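Local coordinates for malonyl CoA-acyl carrier protein transacylase (Staphylococcus aureus, PDB 3IM9), which catalyses transfer of the malonyl group from malonyl-CoA to holo-acyl carrier protein, a step that supplies fatty acid biosynthesis, at residues A[24-29]-A[71-76]; A[42-45]-A[51-54]; A[65-70]-A[201-206]. One frame throughout, in Å; residues are numbered along the deposited sequence.

Contact 1: A[24-29]-A[71-76]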
loop_
_atom_site.group_PDB
_atom_site.type_symbol
_atom_site.label_atom_id
_atom_site.label_comp_id
_atom_site.label_asym_id
_atom_site.label_seq_id
_atom_site.Cartn_x
_atom_site.Cartn_y
_atom_site.Cartn_z
ATOM N N VAL A 24 14.665 5.683 -6.713
ATOM C CA VAL A 24 16.046 5.672 -6.316
ATOM C C VAL A 24 16.394 7.019 -5.696
ATOM O O VAL A 24 16.056 8.113 -6.194
ATOM C CB VAL A 24 17.001 5.342 -7.457
ATOM C CG1 VAL A 24 18.443 5.308 -6.882
ATOM C CG2 VAL A 24 16.564 4.026 -8.097
ATOM N N GLY A 25 16.999 6.941 -4.508
ATOM C CA GLY A 25 17.377 8.122 -3.727
ATOM C C GLY A 25 16.475 8.262 -2.493
ATOM O O GLY A 25 16.731 9.100 -1.615
ATOM N N MET A 26 15.410 7.464 -2.415
ATOM C CA MET A 26 14.440 7.580 -1.314
ATOM C C MET A 26 15.116 7.436 0.048
ATOM O O MET A 26 15.867 6.460 0.300
ATOM C CB MET A 26 13.303 6.571 -1.475
ATOM C CG MET A 26 13.805 5.107 -1.517
ATOM S SD MET A 26 12.500 3.931 -2.064
ATOM C CE MET A 26 11.432 3.883 -0.574
ATOM N N ALA A 27 14.832 8.449 0.900
ATOM C CA ALA A 27 15.336 8.530 2.295
ATOM C C ALA A 27 16.798 8.953 2.380
ATOM O O ALA A 27 17.296 9.028 3.530
ATOM C CB ALA A 27 15.027 7.199 3.106
ATOM N N GLN A 28 17.451 9.215 1.249
ATOM C CA GLN A 28 18.901 9.525 1.362
ATOM C C GLN A 28 19.100 10.847 2.151
ATOM O O GLN A 28 20.111 10.982 2.822
ATOM C CB GLN A 28 19.550 9.476 -0.014
ATOM C CG GLN A 28 19.223 10.671 -0.753
ATOM C CD GLN A 28 19.755 10.549 -2.162
ATOM O OE1 GLN A 28 19.220 11.218 -3.050
ATOM N NE2 GLN A 28 20.737 9.591 -2.406
ATOM N N ASP A 29 18.107 11.719 2.128
ATOM C CA ASP A 29 18.189 12.948 2.846
ATOM C C ASP A 29 18.021 12.789 4.330
ATOM O O ASP A 29 18.430 13.709 5.123
ATOM C CB ASP A 29 17.217 13.957 2.262
ATOM C CG ASP A 29 15.718 13.495 2.329
ATOM O OD1 ASP A 29 14.840 14.390 2.405
ATOM O OD2 ASP A 29 15.531 12.255 2.309
ATOM N N GLN A 71 9.278 -3.701 -1.002
ATOM C CA GLN A 71 8.396 -3.696 0.196
ATOM C C GLN A 71 9.136 -3.228 1.476
ATOM O O GLN A 71 8.666 -2.301 2.135
ATOM C CB GLN A 71 7.688 -5.015 0.386
ATOM C CG GLN A 71 6.653 -5.259 -0.759
ATOM C CD GLN A 71 5.768 -6.441 -0.520
ATOM O OE1 GLN A 71 5.345 -6.717 0.624
ATOM N NE2 GLN A 71 5.475 -7.217 -1.607
ATOM N N PRO A 72 10.258 -3.854 1.841
ATOM C CA PRO A 72 10.962 -3.349 3.027
ATOM C C PRO A 72 11.523 -1.961 2.774
ATOM O O PRO A 72 11.567 -1.177 3.739
ATOM C CB PRO A 72 12.141 -4.369 3.237
ATOM C CG PRO A 72 12.239 -5.119 1.909
ATOM C CD PRO A 72 10.813 -5.139 1.363
ATOM N N ALA A 73 11.847 -1.598 1.522
ATOM C CA ALA A 73 12.317 -0.216 1.296
ATOM C C ALA A 73 11.248 0.828 1.586
ATOM O O ALA A 73 11.509 1.837 2.238
ATOM C CB ALA A 73 12.722 -0.134 -0.210
ATOM N N LEU A 74 10.016 0.593 1.175
ATOM C CA LEU A 74 8.928 1.523 1.396
ATOM C C LEU A 74 8.580 1.557 2.880
ATOM O O LEU A 74 8.338 2.661 3.388
ATOM C CB LEU A 74 7.699 1.067 0.581
ATOM C CG LEU A 74 7.778 1.351 -0.926
ATOM C CD1 LEU A 74 6.787 0.438 -1.698
ATOM C CD2 LEU A 74 7.494 2.817 -1.231
ATOM N N LEU A 75 8.451 0.382 3.515
ATOM C CA LEU A 75 8.198 0.403 4.965
ATOM C C LEU A 75 9.255 1.207 5.709
ATOM O O LEU A 75 8.898 1.976 6.633
ATOM C CB LEU A 75 8.135 -1.058 5.477
ATOM C CG LEU A 75 7.739 -1.118 6.959
ATOM C CD1 LEU A 75 6.233 -1.139 7.078
ATOM C CD2 LEU A 75 8.278 -2.427 7.519
ATOM N N THR A 76 10.528 0.993 5.317
ATOM C CA THR A 76 11.614 1.656 6.014
ATOM C C THR A 76 11.531 3.166 5.797
ATOM O O THR A 76 11.651 3.967 6.777
ATOM C CB THR A 76 12.917 1.162 5.472
ATOM O OG1 THR A 76 12.988 -0.237 5.863
ATOM C CG2 THR A 76 14.115 1.890 6.128
#
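The methyl CE of M26 lies over one face of the A73–L74 peptide group, above the carbonyl and 3.5 Å from A73 O. The methionine projects from a type II beta turn, G25 to Q28, closed by Q28 N to G25 O, and packs against helix 67-84. M26 takes the second position of the turn, where its CB points at the helix. The chain runs extended as far as SD, and the bend at chi3 (-73°) lays CE along the helix surface. There the methyl meets A73 CB at 4.2 Å and L74 CD2 at 4.1 Å, so one carbon touches two successive helix residues without any hydrogen bond crossing the contact. M56 of helix 52-57 touches both M26 and A73, while L74 also touches L98, beside S97, the probable nucleophile of this acyltransferase; the L74 and S97 side chains are about 9 Å apart. The helix is kinked at P72, which has no N-H to give to the preceding turn. P72 O itself is gripped twice, T76 N and T76 OG1 approaching opposite faces of its plane, with OG1 at 2.7 Å.

Contact 2: A[42-45]-A[51-54]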
loop_
_atom_site.group_PDB
_atom_site.type_symbol
_atom_site.label_atom_id
_atom_site.label_comp_id
_atom_site.label_asym_id
_atom_site.label_seq_id
_atom_site.Cartn_x
_atom_site.Cartn_y
_atom_site.Cartn_z
ATOM N N THR A 42 18.957 2.425 10.148
ATOM C CA THR A 42 20.003 1.519 10.614
ATOM C C THR A 42 19.389 0.237 11.158
ATOM O O THR A 42 19.979 -0.830 10.928
ATOM C CB THR A 42 20.783 2.179 11.767
ATOM O OG1 THR A 42 21.513 3.309 11.253
ATOM C CG2 THR A 42 21.760 1.233 12.388
ATOM N N SER A 43 18.170 0.311 11.696
ATOM C CA SER A 43 17.520 -0.959 12.116
ATOM C C SER A 43 17.292 -1.860 10.931
ATOM O O SER A 43 17.553 -3.035 10.969
ATOM C CB SER A 43 16.222 -0.679 12.839
ATOM O OG SER A 43 15.562 -1.878 13.254
ATOM N N ALA A 44 16.778 -1.268 9.852
ATOM C CA ALA A 44 16.500 -2.045 8.627
ATOM C C ALA A 44 17.825 -2.616 8.093
ATOM O O ALA A 44 17.923 -3.783 7.694
ATOM C CB ALA A 44 15.873 -1.110 7.578
ATOM N N ALA A 45 18.864 -1.785 8.054
ATOM C CA ALA A 45 20.205 -2.243 7.571
ATOM C C ALA A 45 20.747 -3.434 8.404
ATOM O O ALA A 45 21.327 -4.347 7.837
ATOM C CB ALA A 45 21.203 -1.110 7.575
ATOM N N ASP A 51 21.645 -5.349 1.088
ATOM C CA ASP A 51 22.019 -3.981 1.415
ATOM C C ASP A 51 20.852 -3.079 1.072
ATOM O O ASP A 51 20.750 -2.455 -0.024
ATOM C CB ASP A 51 23.276 -3.561 0.660
ATOM C CG ASP A 51 23.857 -2.304 1.196
ATOM O OD1 ASP A 51 23.151 -1.489 1.821
ATOM O OD2 ASP A 51 25.074 -2.091 0.938
ATOM N N ILE A 52 19.942 -3.013 2.031
ATOM C CA ILE A 52 18.691 -2.214 1.808
ATOM C C ILE A 52 18.973 -0.733 1.581
ATOM O O ILE A 52 18.375 -0.096 0.733
ATOM C CB ILE A 52 17.675 -2.394 3.009
ATOM C CG1 ILE A 52 16.376 -1.597 2.755
ATOM C CG2 ILE A 52 18.427 -2.139 4.353
ATOM C CD1 ILE A 52 15.574 -2.125 1.646
ATOM N N LEU A 53 19.940 -0.191 2.334
ATOM C CA LEU A 53 20.178 1.220 2.136
ATOM C C LEU A 53 20.823 1.563 0.767
ATOM O O LEU A 53 20.449 2.561 0.154
ATOM C CB LEU A 53 21.003 1.857 3.319
ATOM C CG LEU A 53 20.394 1.571 4.710
ATOM C CD1 LEU A 53 21.226 2.327 5.764
ATOM C CD2 LEU A 53 18.949 2.071 4.792
ATOM N N GLU A 54 21.730 0.694 0.307
ATOM C CA GLU A 54 22.315 0.906 -1.042
ATOM C C GLU A 54 21.187 0.811 -2.069
ATOM O O GLU A 54 21.049 1.650 -2.943
ATOM C CB GLU A 54 23.358 -0.151 -1.292
ATOM C CG GLU A 54 24.087 0.152 -2.669
ATOM C CD GLU A 54 23.321 -0.098 -3.929
ATOM O OE1 GLU A 54 22.574 -1.085 -3.972
ATOM O OE2 GLU A 54 23.533 0.697 -4.865
#
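Just ahead of I52 and L53, which meet A44 and A45, D51 caps helix 52-57: its OD1 accepts from E54 N at 3.0 Å in a fairly straight bond (162°). The amide comes in from above the carboxylate plane. This N-cap bond fixes the first turn of the short helix, whose first two residues, I52 and L53, lean on helix 35-47. No hydrogen bond joins the two segments; aliphatic side chains pack on one another and on the helix backbone. I52 sends its CG2 branch across, 3.7 Å from A45 CA and 4.2 Å from A44 CB, so the methyl rests on the backbone between the two alanines. With CG1 anti to the backbone N (chi1 -179°), the longer branch runs the other way and carries CD1 off the contact. L53 comes alongside from the next position: its CD1 lies 3.9 Å from A45 CB, and CG is hardly farther off. The small alanine side chains let the backbones close in, with A45 CA and I52 CA 6.0 Å apart. The arrangement is two consecutive helices joined by a short loop, away from the annotated sites. Helix 67-84 adjoins both members, with T76 against A44 and A73 against I52. F112, opening helix 112-128, packs on A44 and S43, while F31, in the loop before helix 35-47, touches T42 and L53.

Contact 3: A[65-70]-A[201-206]. With ACT (acetate ion), chain C.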
loop_
_atom_site.group_PDB
_atom_site.type_symbol
_atom_site.label_atom_id
_atom_site.label_comp_id
_atom_site.label_asym_id
_atom_site.label_seq_id
_atom_site.Cartn_x
_atom_site.Cartn_y
_atom_site.Cartn_z
ATOM N N GLY A 65 12.925 -1.852 -7.682
ATOM C CA GLY A 65 11.533 -2.105 -8.108
ATOM C C GLY A 65 11.114 -3.556 -8.094
ATOM O O GLY A 65 9.933 -3.797 -8.450
ATOM N N GLU A 66 11.967 -4.486 -7.644
ATOM C CA GLU A 66 11.559 -5.893 -7.499
ATOM C C GLU A 66 10.962 -5.964 -6.101
ATOM O O GLU A 66 11.650 -5.661 -5.104
ATOM C CB GLU A 66 12.776 -6.823 -7.644
ATOM C CG GLU A 66 13.405 -6.606 -9.058
ATOM C CD GLU A 66 14.756 -7.242 -9.285
ATOM O OE1 GLU A 66 15.169 -8.051 -8.452
ATOM O OE2 GLU A 66 15.439 -6.946 -10.320
ATOM N N THR A 67 9.692 -6.367 -6.026
ATOM C CA THR A 67 8.858 -6.220 -4.781
ATOM C C THR A 67 9.472 -6.843 -3.524
ATOM O O THR A 67 9.227 -6.301 -2.421
ATOM C CB THR A 67 7.455 -6.748 -5.077
ATOM O OG1 THR A 67 6.569 -6.184 -4.091
ATOM C CG2 THR A 67 7.371 -8.248 -5.123
ATOM N N GLU A 68 10.320 -7.887 -3.664
ATOM C CA GLU A 68 10.981 -8.467 -2.449
ATOM C C GLU A 68 11.890 -7.416 -1.778
ATOM O O GLU A 68 12.140 -7.476 -0.541
ATOM C CB GLU A 68 11.723 -9.789 -2.753
ATOM C CG GLU A 68 12.821 -9.686 -3.775
ATOM C CD GLU A 68 12.387 -9.857 -5.207
ATOM O OE1 GLU A 68 13.231 -10.413 -5.932
ATOM O OE2 GLU A 68 11.330 -9.398 -5.670
ATOM N N ASN A 69 12.395 -6.505 -2.591
ATOM C CA ASN A 69 13.188 -5.345 -2.118
ATOM C C ASN A 69 12.367 -4.099 -1.894
ATOM O O ASN A 69 12.567 -3.385 -0.894
ATOM C CB ASN A 69 14.302 -5.010 -3.082
ATOM C CG ASN A 69 15.101 -6.243 -3.465
ATOM O OD1 ASN A 69 15.503 -7.014 -2.602
ATOM N ND2 ASN A 69 15.350 -6.432 -4.798
ATOM N N THR A 70 11.381 -3.831 -2.771
ATOM C CA THR A 70 10.663 -2.568 -2.660
ATOM C C THR A 70 9.843 -2.559 -1.380
ATOM O O THR A 70 9.659 -1.489 -0.777
ATOM C CB THR A 70 9.596 -2.430 -3.791
ATOM O OG1 THR A 70 10.130 -3.008 -5.036
ATOM C CG2 THR A 70 9.376 -0.928 -3.974
ATOM N N ALA A 201 4.560 -3.485 -14.478
ATOM C CA ALA A 201 5.763 -4.259 -14.145
ATOM C C ALA A 201 5.567 -4.969 -12.824
ATOM O O ALA A 201 5.851 -4.406 -11.748
ATOM C CB ALA A 201 6.982 -3.279 -14.053
ATOM N N VAL A 202 5.065 -6.184 -12.855
ATOM C CA VAL A 202 4.802 -7.007 -11.682
ATOM C C VAL A 202 5.248 -8.431 -11.965
ATOM O O VAL A 202 5.266 -8.865 -13.134
ATOM C CB VAL A 202 3.267 -7.020 -11.320
ATOM C CG1 VAL A 202 2.849 -5.639 -10.843
ATOM C CG2 VAL A 202 2.416 -7.545 -12.529
ATOM N N SER A 203 5.579 -9.130 -10.889
ATOM C CA SER A 203 5.998 -10.521 -11.074
ATOM C C SER A 203 4.888 -11.542 -10.981
ATOM O O SER A 203 5.032 -12.746 -11.387
ATOM C CB SER A 203 7.215 -10.824 -10.211
ATOM O OG SER A 203 7.006 -10.552 -8.875
ATOM N N GLY A 204 3.703 -11.090 -10.581
ATOM C CA GLY A 204 2.667 -12.091 -10.521
ATOM C C GLY A 204 1.280 -11.429 -10.456
ATOM O O GLY A 204 1.166 -10.204 -10.571
ATOM N N PRO A 205 0.232 -12.222 -10.190
ATOM C CA PRO A 205 -1.149 -11.818 -10.266
ATOM C C PRO A 205 -1.553 -11.380 -8.849
ATOM O O PRO A 205 -2.440 -11.914 -8.215
ATOM C CB PRO A 205 -1.862 -13.111 -10.763
ATOM C CG PRO A 205 -1.056 -14.200 -10.004
ATOM C CD PRO A 205 0.369 -13.710 -10.048
ATOM N N PHE A 206 -0.937 -10.278 -8.411
ATOM C CA PHE A 206 -1.139 -9.832 -7.013
ATOM C C PHE A 206 -2.562 -9.356 -6.761
ATOM O O PHE A 206 -3.258 -8.819 -7.661
ATOM C CB PHE A 206 -0.120 -8.747 -6.606
ATOM C CG PHE A 206 1.334 -9.152 -6.869
ATOM C CD1 PHE A 206 1.748 -10.491 -6.710
ATOM C CD2 PHE A 206 2.238 -8.177 -7.286
ATOM C CE1 PHE A 206 3.116 -10.871 -6.995
ATOM C CE2 PHE A 206 3.590 -8.535 -7.500
ATOM C CZ PHE A 206 3.984 -9.884 -7.380
HETATM C C ACT C . 7.332 -6.899 -8.531
HETATM O O ACT C . 8.472 -7.282 -8.307
HETATM O OXT ACT C . 6.517 -7.854 -8.682
HETATM C CH3 ACT C . 6.929 -5.472 -8.611
#
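T67 points its CG2 methyl across at S203 and F206, meeting the F206 ring obliquely at CZ, 4.4 Å away, and passing S203 OG at a similar distance. No hydrogen bond joins the two segments directly; a bound acetate, probably from the crystallisation liquor, lies among the three side chains and bridges them. Each acetate oxygen serves one segment: O faces 65-70 and OXT faces 201-206. O takes the backbone N-H of T67 at 2.7 Å in a nearly straight bond (172°). OXT is held twice by S203. The bond from S203 N to OXT, 2.7 Å long, is more bent (145°). S203 OG reaches OXT at 2.7 Å as well, because it is folded back between its own N and carbonyl carbon (chi1 56°), beside the amide. F206 turns a ring edge to the same oxygen, with OXT near the ring plane and 3.2 Å from CE2. One face of this ring is covered by G204 O, 3.8 Å above its centre; P205 between them is the centre of an inverse gamma turn, which bends the chain back so that carbonyl and ring can meet. T67 OG1 is directed elsewhere, to Q19 and Q71. As T67 is the first residue of helix 67-84, its amide presents the N-terminal end of that helix to the carboxylate, a setting that probably adds electrostatic attraction. F206 is also about 4 Å, side chain to side chain, from H207, a probable catalytic residue, which places the anion probably near the active site. In the fold, the contact joins the start of helix 67-84, in the large subdomain, to the loop after strand 196-199, the edge of the small subdomain's sheet; M137 of strand 135-141 backs F206, and helix 112-128 touches both S203 and F206.

From the N terminus, the chain leaves strand 11-16, forms the turn of contact 1, and enters helix 35-47. Contact 2 then closes a short loop between that helix and helix 52-57. The chain next reaches helix 67-84, where contact 1 closes a longer loop that encloses contact 2 completely. The two meet there, I52 CD1 reaching A73 N and A44 CB reaching T76 OG1. The first segment of contact 3, 65-70, leads into the start of helix 67-84, and the contact closes only after 130 further residues, so it crosses contact 1 and follows contact 2 in series. Helix 67-84 is thus common ground, tying the local helical cluster to the loop that leads to H207.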